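Local coordinates for protein cytochrome P450 (PDB 5L91) that probably works as a heme-dependent monooxygenase that inserts oxygen into organic substrates, and is seen here with corticosterone bound, at residues Phe65-Arg70 with Asn86-Lys91; Ile255-Glu260 with Arg284-Val289; Gly278-Leu283 with Leu357-Ala362. All coordinates share one frame; numbering follows the deposited sequence.

Contact 1 lies on the opposite side of the chain's centre from the other two, its centre about 31 Å from that of contact 2 and 27 Å from that of contact 3. Contacts 2 and 3 lie about 10 Å apart, centre to centre, share helix 275-285, and touch where Cys257 packs on Val282 and Pro288 on Leu283. Heme lies between the two groups. The side chain of Arg69 in contact 1 comes within about 4 Å of it (nearest atoms), Ala358 of contact 3 lies against its vinyl group, and Val289 of contact 2 touches heme and a corticosterone. Two further corticosterones flank contact 1: one over a face of the Arg69 guanidinium, the other against Asn86 and Arg69.

Contact 1: residues Phe65-Arg70 with Asn86-Lys91. With C0R (corticosterone), chain E; C0R (corticosterone), chain F.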
loop_
_atom_site.group_PDB
_atom_site.type_symbol
_atom_site.label_atom_id
_atom_site.label_comp_id
_atom_site.label_asym_id
_atom_site.label_seq_id
_atom_site.Cartn_x
_atom_site.Cartn_y
_atom_site.Cartn_z
ATOM N N PHE A 65 -4.558 -19.054 -10.231
ATOM C CA PHE A 65 -5.158 -18.139 -9.257
ATOM C C PHE A 65 -5.274 -16.789 -9.942
ATOM O O PHE A 65 -4.275 -16.073 -10.078
ATOM C CB PHE A 65 -4.326 -18.059 -7.988
ATOM C CG PHE A 65 -4.185 -19.377 -7.292
ATOM C CD1 PHE A 65 -5.175 -19.834 -6.444
ATOM C CD2 PHE A 65 -3.065 -20.164 -7.498
ATOM C CE1 PHE A 65 -5.048 -21.041 -5.791
ATOM C CE2 PHE A 65 -2.942 -21.374 -6.852
ATOM C CZ PHE A 65 -3.960 -21.813 -6.009
ATOM N N SER A 66 -6.514 -16.462 -10.341
ATOM C CA SER A 66 -6.831 -15.353 -11.219
ATOM C C SER A 66 -6.970 -14.066 -10.436
ATOM O O SER A 66 -7.472 -14.051 -9.310
ATOM C CB SER A 66 -8.149 -15.626 -11.974
ATOM O OG SER A 66 -8.466 -14.557 -12.851
ATOM N N SER A 67 -6.566 -12.982 -11.065
ATOM C CA SER A 67 -6.794 -11.634 -10.561
ATOM C C SER A 67 -7.923 -10.912 -11.309
ATOM O O SER A 67 -8.184 -9.747 -11.027
ATOM C CB SER A 67 -5.495 -10.819 -10.669
ATOM O OG SER A 67 -4.541 -11.265 -9.732
ATOM N N ASP A 68 -8.614 -11.583 -12.228
ATOM C CA ASP A 68 -9.658 -10.947 -13.045
ATOM C C ASP A 68 -10.884 -10.715 -12.184
ATOM O O ASP A 68 -11.644 -11.633 -11.878
ATOM C CB ASP A 68 -9.972 -11.812 -14.251
ATOM C CG ASP A 68 -10.844 -11.101 -15.269
ATOM O OD1 ASP A 68 -11.537 -10.136 -14.891
ATOM O OD2 ASP A 68 -10.797 -11.494 -16.455
ATOM N N ARG A 69 -11.036 -9.483 -11.728
ATOM C CA ARG A 69 -12.213 -9.052 -11.000
ATOM C C ARG A 69 -12.968 -7.987 -11.799
ATOM O O ARG A 69 -13.671 -7.150 -11.240
ATOM C CB ARG A 69 -11.824 -8.540 -9.608
ATOM C CG ARG A 69 -10.775 -9.410 -8.877
ATOM C CD ARG A 69 -10.195 -8.685 -7.682
ATOM N NE ARG A 69 -8.969 -9.324 -7.217
ATOM C CZ ARG A 69 -7.745 -8.947 -7.558
ATOM N NH1 ARG A 69 -7.537 -7.914 -8.370
ATOM N NH2 ARG A 69 -6.710 -9.611 -7.072
ATOM N N ARG A 70 -12.839 -8.011 -13.115
ATOM C CA ARG A 70 -13.508 -7.004 -13.920
ATOM C C ARG A 70 -15.006 -7.094 -13.662
ATOM O O ARG A 70 -15.563 -8.198 -13.678
ATOM C CB ARG A 70 -13.234 -7.210 -15.403
ATOM C CG ARG A 70 -11.895 -6.723 -15.835
ATOM C CD ARG A 70 -11.668 -7.034 -17.289
ATOM N NE ARG A 70 -11.661 -8.484 -17.483
ATOM C CZ ARG A 70 -11.780 -9.083 -18.659
ATOM N NH1 ARG A 70 -11.910 -8.363 -19.777
ATOM N NH2 ARG A 70 -11.774 -10.406 -18.716
ATOM N N ASN A 86 -6.559 -5.838 -11.800
ATOM C CA ASN A 86 -7.749 -6.666 -11.924
ATOM C C ASN A 86 -7.800 -7.448 -13.203
ATOM O O ASN A 86 -8.889 -7.870 -13.609
ATOM C CB ASN A 86 -9.009 -5.831 -11.882
ATOM C CG ASN A 86 -9.292 -5.315 -10.573
ATOM O OD1 ASN A 86 -8.822 -5.820 -9.582
ATOM N ND2 ASN A 86 -10.195 -4.382 -10.531
ATOM N N ILE A 87 -6.683 -7.641 -13.866
ATOM C CA ILE A 87 -6.722 -8.376 -15.111
ATOM C C ILE A 87 -5.644 -9.433 -15.101
ATOM O O ILE A 87 -4.642 -9.328 -14.391
ATOM C CB ILE A 87 -6.593 -7.443 -16.331
ATOM C CG1 ILE A 87 -5.359 -6.577 -16.243
ATOM C CG2 ILE A 87 -7.800 -6.547 -16.408
ATOM C CD1 ILE A 87 -5.087 -5.807 -17.579
ATOM N N ASP A 88 -5.900 -10.475 -15.828
ATOM C CA ASP A 88 -4.938 -11.531 -16.036
ATOM C C ASP A 88 -4.250 -11.322 -17.379
ATOM O O ASP A 88 -4.726 -10.553 -18.216
ATOM C CB ASP A 88 -5.637 -12.884 -16.011
ATOM C CG ASP A 88 -6.242 -13.211 -14.671
ATOM O OD1 ASP A 88 -5.734 -12.734 -13.615
ATOM O OD2 ASP A 88 -7.248 -13.965 -14.670
ATOM N N PRO A 89 -3.118 -11.990 -17.632
ATOM C CA PRO A 89 -2.586 -11.920 -18.991
ATOM C C PRO A 89 -3.568 -12.574 -19.969
ATOM O O PRO A 89 -4.450 -13.305 -19.527
ATOM C CB PRO A 89 -1.275 -12.714 -18.921
ATOM C CG PRO A 89 -1.015 -12.940 -17.497
ATOM C CD PRO A 89 -2.332 -12.890 -16.787
ATOM N N PRO A 90 -3.385 -12.357 -21.276
ATOM C CA PRO A 90 -2.269 -11.591 -21.840
ATOM C C PRO A 90 -2.440 -10.069 -21.687
ATOM O O PRO A 90 -1.451 -9.344 -21.794
ATOM C CB PRO A 90 -2.297 -11.989 -23.308
ATOM C CG PRO A 90 -3.777 -12.224 -23.573
ATOM C CD PRO A 90 -4.277 -12.894 -22.327
ATOM N N LYS A 91 -3.666 -9.587 -21.461
ATOM C CA LYS A 91 -3.871 -8.147 -21.326
ATOM C C LYS A 91 -2.986 -7.580 -20.221
ATOM O O LYS A 91 -2.337 -6.542 -20.399
ATOM C CB LYS A 91 -5.349 -7.840 -21.050
ATOM C CG LYS A 91 -5.717 -6.332 -20.986
ATOM C CD LYS A 91 -5.501 -5.591 -22.323
ATOM C CE LYS A 91 -5.938 -4.140 -22.266
ATOM N NZ LYS A 91 -5.580 -3.343 -23.504
HETATM C C1 C0R E . -9.615 -1.297 -6.393
HETATM C C2 C0R E . -8.188 -0.801 -6.319
HETATM C C3 C0R E . -7.223 -1.769 -5.477
HETATM C C4 C0R E . -7.496 -3.375 -5.624
HETATM C C5 C0R E . -8.804 -3.721 -6.379
HETATM C C6 C0R E . -9.113 -5.251 -6.598
HETATM C C7 C0R E . -10.719 -5.411 -6.457
HETATM C C8 C0R E . -11.637 -4.507 -7.227
HETATM C C9 C0R E . -11.326 -3.010 -6.817
HETATM C C10 C0R E . -9.804 -2.641 -6.954
HETATM C C11 C0R E . -12.398 -2.000 -7.488
HETATM C C12 C0R E . -13.935 -2.521 -7.337
HETATM C C13 C0R E . -14.144 -3.963 -7.765
HETATM C C14 C0R E . -13.096 -4.935 -6.946
HETATM C C15 C0R E . -13.443 -6.168 -7.293
HETATM C C16 C0R E . -15.052 -6.094 -7.182
HETATM C C17 C0R E . -15.363 -4.428 -7.422
HETATM C C18 C0R E . -13.907 -4.117 -9.312
HETATM C C19 C0R E . -9.467 -2.489 -8.456
HETATM C C20 C0R E . -16.474 -4.107 -8.460
HETATM C C21 C0R E . -17.089 -2.685 -8.511
HETATM O O1 C0R E . -6.297 -1.350 -4.799
HETATM O O2 C0R E . -12.210 -1.830 -8.784
HETATM O O3 C0R E . -16.842 -4.991 -9.221
HETATM O O4 C0R E . -17.771 -2.416 -7.288
HETATM C C1 C0R F . -9.177 -7.690 -0.913
HETATM C C2 C0R F . -7.767 -7.472 -1.439
HETATM C C3 C0R F . -7.508 -7.845 -2.975
HETATM C C4 C0R F . -8.763 -7.561 -3.983
HETATM C C5 C0R F . -10.153 -7.408 -3.300
HETATM C C6 C0R F . -11.489 -7.178 -4.128
HETATM C C7 C0R F . -12.407 -8.488 -3.972
HETATM C C8 C0R F . -12.657 -8.761 -2.509
HETATM C C9 C0R F . -11.375 -8.710 -1.561
HETATM C C10 C0R F . -10.380 -7.521 -1.775
HETATM C C11 C0R F . -11.870 -8.905 -0.055
HETATM C C12 C0R F . -12.848 -10.220 0.112
HETATM C C13 C0R F . -13.937 -10.407 -0.952
HETATM C C14 C0R F . -13.356 -10.124 -2.455
HETATM C C15 C0R F . -14.395 -10.273 -3.262
HETATM C C16 C0R F . -15.119 -11.574 -2.651
HETATM C C17 C0R F . -14.386 -11.678 -1.120
HETATM C C18 C0R F . -15.083 -9.389 -0.643
HETATM C C19 C0R F . -11.078 -6.177 -1.422
HETATM C C20 C0R F . -15.338 -12.217 -0.032
HETATM C C21 C0R F . -14.721 -12.721 1.287
HETATM O O1 C0R F . -6.458 -8.308 -3.420
HETATM O O2 C0R F . -12.485 -7.805 0.330
HETATM O O3 C0R F . -16.547 -12.232 -0.235
HETATM O O4 C0R F . -15.656 -12.608 2.338
HETATM O O HOH W 1 -8.351 -10.609 -17.592
#
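A chi1 of -65° turns the carboxylate of Asp88 back beside its own backbone N, where OD1 accepts from the backbone N of Ser67 at 2.7 Å on the syn lone pair. A first torsion of -72° likewise sets CG of Asn86 beside its backbone N, and the end of the side chain meets the guanidinium of Arg69, whose chain runs extended from CG to NE. The two side chains cross at about a right angle, with their flat groups 68° apart. Arg69 NH1 gives a hydrogen bond of 2.7 Å to Asn86 OD1, lying in the carbonyl plane while the oxygen stays near the guanidinium plane. The same NH1 bonds Ile85 O, and NH2 bonds His293 O, so the guanidinium is fixed from several sides. Ser67 O lies over one of its faces and a corticosterone over the other, with the steroid C4 3.7 Å from Arg69 NE. The second corticosterone has C7 3.5 Å from Arg69 CD. On the backbone, Arg69 N donates to Asn86 O.

Arg70 grips Asp68 side-on: NE goes to OD1, and NH2 to OD2 at 2.7 Å. OD1 takes Arg70 N as well, closing an Asx turn. Asp68 OD2 and Asp88 OD2 are 4.7 Å apart; Arg70 on Asp68 and, more weakly, Lys297 on Asp88 probably offset the like charges. Water 1 joins the two residues, donating to Asp68 OD2 and accepting from Asp88 N. Ile87 CG2 packs on Arg70 CD. Ser67 also lies against Arg294 and His350, both heme-binding residues, and Arg69 touches the heme itself. The contact thus ties the two ends of the B-C loop of the cytochrome P450 fold together beside the heme and two bound corticosterones.

Contact 2: residues Ile255-Glu260 with Arg284-Val289; sequences IYCLME and RYRSPV. With C0R (corticosterone), chain D.
The guanidinium of Arg286 takes a different partner on its face from those at its rim. Tyr256 presents the edge of its ring to the face: CE1 stands 3.8 Å above the middle of the guanidinium plane, with the two planes 73° apart. At the rim, Cys257 SG lies in the plane and accepts from Arg286 NH1 at 3.4 Å. Glu260 forms the salt bridge, its OE1 taking Arg286 NH1 at 2.6 Å, met on the syn side but out of the carboxylate plane; carboxylate and guanidinium are turned 46° from each other. Arg286 NH2 adds two weak bonds, one to each oxygen. An extended chain beyond CG lets Glu260 reach this far. Arg286 NE has its own acceptor, Tyr393 OH, which helps fix the rotation of the group. Cys257 has a second role: its sulfur meets the edge of the Tyr285 ring, 5.3 Å from the ring centroid. Arg286, the first residue to leave the helix, lies two residues after Arg284 of the family's ExxR motif, and the chain runs on to Pro288 and Val289, which touch the heme. The contact joins the C-terminal ends of the P450 fold's long helix 229-260 and its K helix, 275-285.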
loop_
_atom_site.group_PDB
_atom_site.type_symbol
_atom_site.label_atom_id
_atom_site.label_comp_id
_atom_site.label_asym_id
_atom_site.label_seq_id
_atom_site.Cartn_x
_atom_site.Cartn_y
_atom_site.Cartn_z
ATOM N N ILE A 255 7.627 3.726 12.373
ATOM C CA ILE A 255 7.792 4.478 13.609
ATOM C C ILE A 255 7.283 3.668 14.791
ATOM O O ILE A 255 7.879 3.691 15.875
ATOM C CB ILE A 255 7.098 5.851 13.510
ATOM C CG1 ILE A 255 7.795 6.718 12.447
ATOM C CG2 ILE A 255 7.097 6.562 14.862
ATOM C CD1 ILE A 255 9.262 6.993 12.761
ATOM N N TYR A 256 6.167 2.962 14.620
ATOM C CA TYR A 256 5.676 2.140 15.718
ATOM C C TYR A 256 6.717 1.080 16.117
ATOM O O TYR A 256 7.030 0.913 17.297
ATOM C CB TYR A 256 4.340 1.524 15.318
ATOM C CG TYR A 256 3.663 0.830 16.461
ATOM C CD1 TYR A 256 4.017 -0.478 16.811
ATOM C CD2 TYR A 256 2.704 1.476 17.218
ATOM C CE1 TYR A 256 3.438 -1.114 17.875
ATOM C CE2 TYR A 256 2.107 0.840 18.290
ATOM C CZ TYR A 256 2.482 -0.457 18.608
ATOM O OH TYR A 256 1.917 -1.123 19.659
ATOM N N CYS A 257 7.286 0.384 15.142
ATOM C CA CYS A 257 8.286 -0.645 15.427
ATOM C C CYS A 257 9.507 -0.075 16.135
ATOM O O CYS A 257 10.055 -0.714 17.029
ATOM C CB CYS A 257 8.723 -1.311 14.137
ATOM S SG CYS A 257 7.478 -2.362 13.421
ATOM N N LEU A 258 9.958 1.124 15.725
ATOM C CA LEU A 258 11.138 1.757 16.315
ATOM C C LEU A 258 10.862 2.249 17.716
ATOM O O LEU A 258 11.731 2.159 18.604
ATOM C CB LEU A 258 11.628 2.920 15.438
ATOM C CG LEU A 258 12.119 2.514 14.068
ATOM C CD1 LEU A 258 12.523 3.719 13.215
ATOM C CD2 LEU A 258 13.324 1.554 14.172
ATOM N N MET A 259 9.647 2.725 17.964
ATOM C CA MET A 259 9.331 3.173 19.314
ATOM C C MET A 259 9.116 2.003 20.243
ATOM O O MET A 259 9.392 2.096 21.443
ATOM C CB MET A 259 8.082 4.052 19.298
ATOM C CG MET A 259 8.297 5.378 18.581
ATOM S SD MET A 259 9.577 6.430 19.344
ATOM C CE MET A 259 10.985 6.232 18.260
ATOM N N GLU A 260 8.635 0.894 19.699
ATOM C CA GLU A 260 8.407 -0.293 20.495
ATOM C C GLU A 260 9.734 -0.962 20.861
ATOM O O GLU A 260 9.837 -1.588 21.902
ATOM C CB GLU A 260 7.523 -1.230 19.686
ATOM C CG GLU A 260 7.030 -2.446 20.358
ATOM C CD GLU A 260 6.224 -3.297 19.392
ATOM O OE1 GLU A 260 6.703 -3.537 18.239
ATOM O OE2 GLU A 260 5.110 -3.688 19.795
ATOM N N ARG A 284 8.033 -6.835 6.412
ATOM C CA ARG A 284 7.802 -8.210 6.806
ATOM C C ARG A 284 6.901 -8.297 8.020
ATOM O O ARG A 284 5.912 -9.033 8.022
ATOM C CB ARG A 284 9.142 -8.906 7.139
ATOM C CG ARG A 284 8.926 -10.336 7.640
ATOM C CD ARG A 284 10.117 -10.973 8.261
ATOM N NE ARG A 284 10.409 -10.405 9.570
ATOM C CZ ARG A 284 9.907 -10.823 10.723
ATOM N NH1 ARG A 284 9.080 -11.857 10.769
ATOM N NH2 ARG A 284 10.261 -10.205 11.842
ATOM N N TYR A 285 7.235 -7.535 9.051
ATOM C CA TYR A 285 6.745 -7.660 10.408
ATOM C C TYR A 285 5.432 -6.946 10.675
ATOM O O TYR A 285 4.638 -7.406 11.516
ATOM C CB TYR A 285 7.840 -7.143 11.327
ATOM C CG TYR A 285 7.677 -7.409 12.783
ATOM C CD1 TYR A 285 7.759 -8.704 13.288
ATOM C CD2 TYR A 285 7.487 -6.360 13.665
ATOM C CE1 TYR A 285 7.645 -8.953 14.622
ATOM C CE2 TYR A 285 7.381 -6.582 15.021
ATOM C CZ TYR A 285 7.477 -7.883 15.493
ATOM O OH TYR A 285 7.347 -8.111 16.817
ATOM N N ARG A 286 5.234 -5.775 10.048
ATOM C CA ARG A 286 3.981 -5.028 10.147
ATOM C C ARG A 286 3.614 -4.579 8.728
ATOM O O ARG A 286 3.671 -3.404 8.361
ATOM C CB ARG A 286 4.125 -3.887 11.138
ATOM C CG ARG A 286 4.261 -4.417 12.557
ATOM C CD ARG A 286 3.914 -3.433 13.650
ATOM N NE ARG A 286 3.584 -4.151 14.887
ATOM C CZ ARG A 286 4.398 -4.316 15.917
ATOM N NH1 ARG A 286 5.610 -3.787 15.909
ATOM N NH2 ARG A 286 3.986 -4.996 16.963
ATOM N N SER A 287 3.307 -5.576 7.907
ATOM C CA SER A 287 3.005 -5.441 6.504
ATOM C C SER A 287 1.764 -4.569 6.284
ATOM O O SER A 287 0.688 -4.919 6.787
ATOM C CB SER A 287 2.778 -6.859 5.971
ATOM O OG SER A 287 3.825 -7.739 6.421
ATOM N N PRO A 288 1.856 -3.460 5.544
ATOM C CA PRO A 288 0.642 -2.645 5.288
ATOM C C PRO A 288 -0.485 -3.451 4.678
ATOM O O PRO A 288 -1.648 -3.279 5.065
ATOM C CB PRO A 288 1.172 -1.555 4.343
ATOM C CG PRO A 288 2.707 -1.455 4.719
ATOM C CD PRO A 288 3.064 -2.870 4.927
ATOM N N VAL A 289 -0.161 -4.364 3.766
ATOM C CA VAL A 289 -1.126 -5.273 3.156
ATOM C C VAL A 289 -0.891 -6.661 3.746
ATOM O O VAL A 289 0.145 -7.296 3.482
ATOM C CB VAL A 289 -1.005 -5.295 1.623
ATOM C CG1 VAL A 289 -2.135 -6.154 1.018
ATOM C CG2 VAL A 289 -1.064 -3.860 1.026
HETATM C C1 C0R D . -8.699 1.449 -0.225
HETATM C C2 C0R D . -9.794 2.398 0.231
HETATM C C3 C0R D . -11.057 1.686 0.919
HETATM C C4 C0R D . -10.793 0.281 1.711
HETATM C C5 C0R D . -9.387 -0.342 1.564
HETATM C C6 C0R D . -9.127 -1.725 2.318
HETATM C C7 C0R D . -8.507 -2.729 1.182
HETATM C C8 C0R D . -7.256 -2.121 0.537
HETATM C C9 C0R D . -7.532 -0.710 -0.178
HETATM C C10 C0R D . -8.272 0.353 0.698
HETATM C C11 C0R D . -6.223 -0.172 -0.926
HETATM C C12 C0R D . -5.637 -1.330 -1.905
HETATM C C13 C0R D . -5.331 -2.663 -1.215
HETATM C C14 C0R D . -6.643 -3.196 -0.387
HETATM C C15 C0R D . -6.227 -4.330 0.207
HETATM C C16 C0R D . -5.360 -5.054 -0.945
HETATM C C17 C0R D . -5.090 -3.750 -2.019
HETATM C C18 C0R D . -4.151 -2.409 -0.217
HETATM C C19 C0R D . -7.347 1.080 1.749
HETATM C C20 C0R D . -3.677 -3.819 -2.622
HETATM C C21 C0R D . -3.299 -2.905 -3.789
HETATM O O1 C0R D . -12.193 2.117 0.887
HETATM O O2 C0R D . -5.291 0.231 -0.066
HETATM O O3 C0R D . -2.839 -4.580 -2.142
HETATM O O4 C0R D . -1.916 -3.106 -4.000
#

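Contact 3: residues Gly278-Leu283 with Leu357-Ala362; sequences GIEEVL and LARIEA. With HEM (protoporphyrin IX containing Fe), chain C.
Arg359 and Ala362 are the residues of 357-362 that touch helix 278-283, while the two ahead of Arg359 lie against the heme. Leu357 sets CD2 3.7 Å from the heme vinyl carbon CBC, and Ala358 lays CB 3.6 Å from the vinyl carbon CAB. Arg359, extended from CG to NE, reaches across to Glu280, whose chain bends at chi2 (-58°) to bring its carboxylate round. The salt bridge is side-on: Arg359 NE gives a very short bond of 2.5 Å to Glu280 OE2, and Arg359 NH2 one of 2.7 Å to Glu280 OE1. The carboxylate and guanidinium are turned 45° from each other. OE1 also accepts from His342, giving that oxygen two donors. Leu283 CD1 packs obliquely against Arg359, which also lies on Phe345. One turn further on, Ile279 CD1 packs on C and CB of Ala362, 4.1 Å from CB; the axes of the two short segments cross at 119°, 10.9 Å apart at closest. These are the K and L helices of the P450 fold: the first carries Glu281 and Arg284 of the ExxR motif, Glu281 being salt-bridged to Arg284 and to Arg337, and the second follows Cys352, the axial ligand of the heme iron.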
loop_
_atom_site.group_PDB
_atom_site.type_symbol
_atom_site.label_atom_id
_atom_site.label_comp_id
_atom_site.label_asym_id
_atom_site.label_seq_id
_atom_site.Cartn_x
_atom_site.Cartn_y
_atom_site.Cartn_z
ATOM N N GLY A 278 15.901 -1.864 7.585
ATOM C CA GLY A 278 14.912 -1.786 8.642
ATOM C C GLY A 278 13.504 -1.608 8.100
ATOM O O GLY A 278 12.530 -2.102 8.681
ATOM N N ILE A 279 13.373 -0.883 6.994
ATOM C CA ILE A 279 12.076 -0.753 6.347
ATOM C C ILE A 279 11.633 -2.103 5.812
ATOM O O ILE A 279 10.458 -2.464 5.922
ATOM C CB ILE A 279 12.152 0.335 5.267
ATOM C CG1 ILE A 279 12.274 1.689 5.965
ATOM C CG2 ILE A 279 10.868 0.355 4.305
ATOM C CD1 ILE A 279 12.731 2.788 5.066
ATOM N N GLU A 280 12.571 -2.886 5.255
ATOM C CA GLU A 280 12.194 -4.202 4.747
ATOM C C GLU A 280 11.703 -5.079 5.881
ATOM O O GLU A 280 10.763 -5.853 5.726
ATOM C CB GLU A 280 13.373 -4.861 4.028
ATOM C CG GLU A 280 13.790 -4.113 2.770
ATOM C CD GLU A 280 12.646 -3.977 1.752
ATOM O OE1 GLU A 280 11.992 -4.988 1.419
ATOM O OE2 GLU A 280 12.402 -2.849 1.292
ATOM N N GLU A 281 12.279 -4.932 7.041
ATOM C CA GLU A 281 11.794 -5.713 8.157
ATOM C C GLU A 281 10.408 -5.261 8.577
ATOM O O GLU A 281 9.578 -6.087 8.974
ATOM C CB GLU A 281 12.770 -5.614 9.305
ATOM C CG GLU A 281 12.377 -6.328 10.565
ATOM C CD GLU A 281 12.402 -7.853 10.450
ATOM O OE1 GLU A 281 12.298 -8.339 9.322
ATOM O OE2 GLU A 281 12.568 -8.556 11.485
ATOM N N VAL A 282 10.147 -3.960 8.526
ATOM C CA VAL A 282 8.781 -3.486 8.779
ATOM C C VAL A 282 7.836 -4.048 7.737
ATOM O O VAL A 282 6.737 -4.484 8.056
ATOM C CB VAL A 282 8.731 -1.955 8.824
ATOM C CG1 VAL A 282 7.260 -1.429 8.959
ATOM C CG2 VAL A 282 9.532 -1.469 10.033
ATOM N N LEU A 283 8.250 -4.061 6.483
ATOM C CA LEU A 283 7.407 -4.655 5.462
ATOM C C LEU A 283 7.093 -6.118 5.777
ATOM O O LEU A 283 6.015 -6.602 5.437
ATOM C CB LEU A 283 8.088 -4.543 4.118
ATOM C CG LEU A 283 8.050 -3.133 3.581
ATOM C CD1 LEU A 283 9.156 -2.888 2.522
ATOM C CD2 LEU A 283 6.672 -2.830 2.993
ATOM N N LEU A 357 8.954 3.438 -5.208
ATOM C CA LEU A 357 8.438 4.706 -4.741
ATOM C C LEU A 357 8.081 4.618 -3.263
ATOM O O LEU A 357 8.487 5.474 -2.472
ATOM C CB LEU A 357 7.245 5.131 -5.623
ATOM C CG LEU A 357 6.561 6.462 -5.346
ATOM C CD1 LEU A 357 7.526 7.634 -5.420
ATOM C CD2 LEU A 357 5.389 6.698 -6.345
ATOM N N ALA A 358 7.388 3.550 -2.846
ATOM C CA ALA A 358 7.051 3.425 -1.426
ATOM C C ALA A 358 8.299 3.312 -0.561
ATOM O O ALA A 358 8.364 3.886 0.533
ATOM C CB ALA A 358 6.161 2.205 -1.182
ATOM N N ARG A 359 9.291 2.558 -1.024
ATOM C CA ARG A 359 10.514 2.416 -0.249
ATOM C C ARG A 359 11.226 3.750 -0.120
ATOM O O ARG A 359 11.745 4.079 0.947
ATOM C CB ARG A 359 11.422 1.382 -0.901
ATOM C CG ARG A 359 10.997 -0.021 -0.599
ATOM C CD ARG A 359 11.717 -1.015 -1.514
ATOM N NE ARG A 359 11.587 -2.369 -1.003
ATOM C CZ ARG A 359 11.392 -3.447 -1.759
ATOM N NH1 ARG A 359 11.335 -3.352 -3.077
ATOM N NH2 ARG A 359 11.293 -4.643 -1.190
ATOM N N ILE A 360 11.230 4.556 -1.179
ATOM C CA ILE A 360 11.976 5.799 -1.060
ATOM C C ILE A 360 11.177 6.850 -0.293
ATOM O O ILE A 360 11.758 7.638 0.462
ATOM C CB ILE A 360 12.418 6.300 -2.437
ATOM C CG1 ILE A 360 13.597 7.246 -2.273
ATOM C CG2 ILE A 360 11.290 7.110 -3.141
ATOM C CD1 ILE A 360 14.583 7.180 -3.420
ATOM N N GLU A 361 9.842 6.878 -0.449
ATOM C CA GLU A 361 9.037 7.781 0.383
ATOM C C GLU A 361 9.234 7.466 1.855
ATOM O O GLU A 361 9.464 8.359 2.678
ATOM C CB GLU A 361 7.540 7.697 0.015
ATOM C CG GLU A 361 7.179 8.181 -1.390
ATOM C CD GLU A 361 5.651 8.312 -1.641
ATOM O OE1 GLU A 361 4.924 8.648 -0.707
ATOM O OE2 GLU A 361 5.183 8.105 -2.778
ATOM N N ALA A 362 9.174 6.184 2.208
ATOM C CA ALA A 362 9.408 5.809 3.587
ATOM C C ALA A 362 10.837 6.152 4.006
ATOM O O ALA A 362 11.060 6.679 5.096
ATOM C CB ALA A 362 9.166 4.322 3.780
HETATM C CHA HEM C . 0.520 -4.087 -6.573
HETATM C CHB HEM C . 1.510 -3.555 -1.890
HETATM C CHC HEM C . 2.730 1.059 -2.530
HETATM C CHD HEM C . 1.028 0.666 -7.022
HETATM C C1A HEM C . 0.733 -4.351 -5.246
HETATM C C2A HEM C . 0.587 -5.638 -4.614
HETATM C C3A HEM C . 0.849 -5.476 -3.311
HETATM C C4A HEM C . 1.162 -4.084 -3.092
HETATM C CMA HEM C . 0.802 -6.521 -2.182
HETATM C CAA HEM C . 0.156 -6.919 -5.341
HETATM C CBA HEM C . -1.371 -6.944 -5.415
HETATM C CGA HEM C . -1.814 -8.208 -6.144
HETATM O O1A HEM C . -0.972 -9.068 -6.458
HETATM O O2A HEM C . -3.006 -8.350 -6.480
HETATM C C1B HEM C . 1.982 -2.296 -1.693
HETATM C C2B HEM C . 2.543 -1.844 -0.454
HETATM C C3B HEM C . 2.845 -0.555 -0.611
HETATM C C4B HEM C . 2.531 -0.194 -1.971
HETATM C CMB HEM C . 2.674 -2.714 0.811
HETATM C CAB HEM C . 3.486 0.436 0.388
HETATM C CBB HEM C . 4.453 0.110 1.228
HETATM C C1C HEM C . 2.417 1.376 -3.826
HETATM C C2C HEM C . 2.692 2.600 -4.514
HETATM C C3C HEM C . 2.232 2.463 -5.772
HETATM C C4C HEM C . 1.640 1.163 -5.895
HETATM C CMC HEM C . 3.449 3.777 -3.876
HETATM C CAC HEM C . 2.246 3.481 -6.930
HETATM C CBC HEM C . 2.241 4.789 -6.670
HETATM C C1D HEM C . 0.726 -0.636 -7.269
HETATM C C2D HEM C . 0.191 -1.124 -8.506
HETATM C C3D HEM C . 0.041 -2.443 -8.391
HETATM C C4D HEM C . 0.489 -2.812 -7.073
HETATM C CMD HEM C . -0.148 -0.238 -9.736
HETATM C CAD HEM C . -0.525 -3.444 -9.456
HETATM C CBD HEM C . 0.545 -4.120 -10.275
HETATM C CGD HEM C . -0.031 -5.153 -11.195
HETATM O O1D HEM C . 0.699 -5.441 -12.165
HETATM O O2D HEM C . -1.185 -5.628 -11.007
HETATM N NA HEM C . 1.100 -3.428 -4.285
HETATM N NB HEM C . 1.976 -1.275 -2.612
HETATM N NC HEM C . 1.774 0.534 -4.690
HETATM N ND HEM C . 0.920 -1.693 -6.391
HETATM FE FE HEM C . 1.574 -1.484 -4.529
HETATM O O HOH W 2 -0.329 -1.082 -3.881
#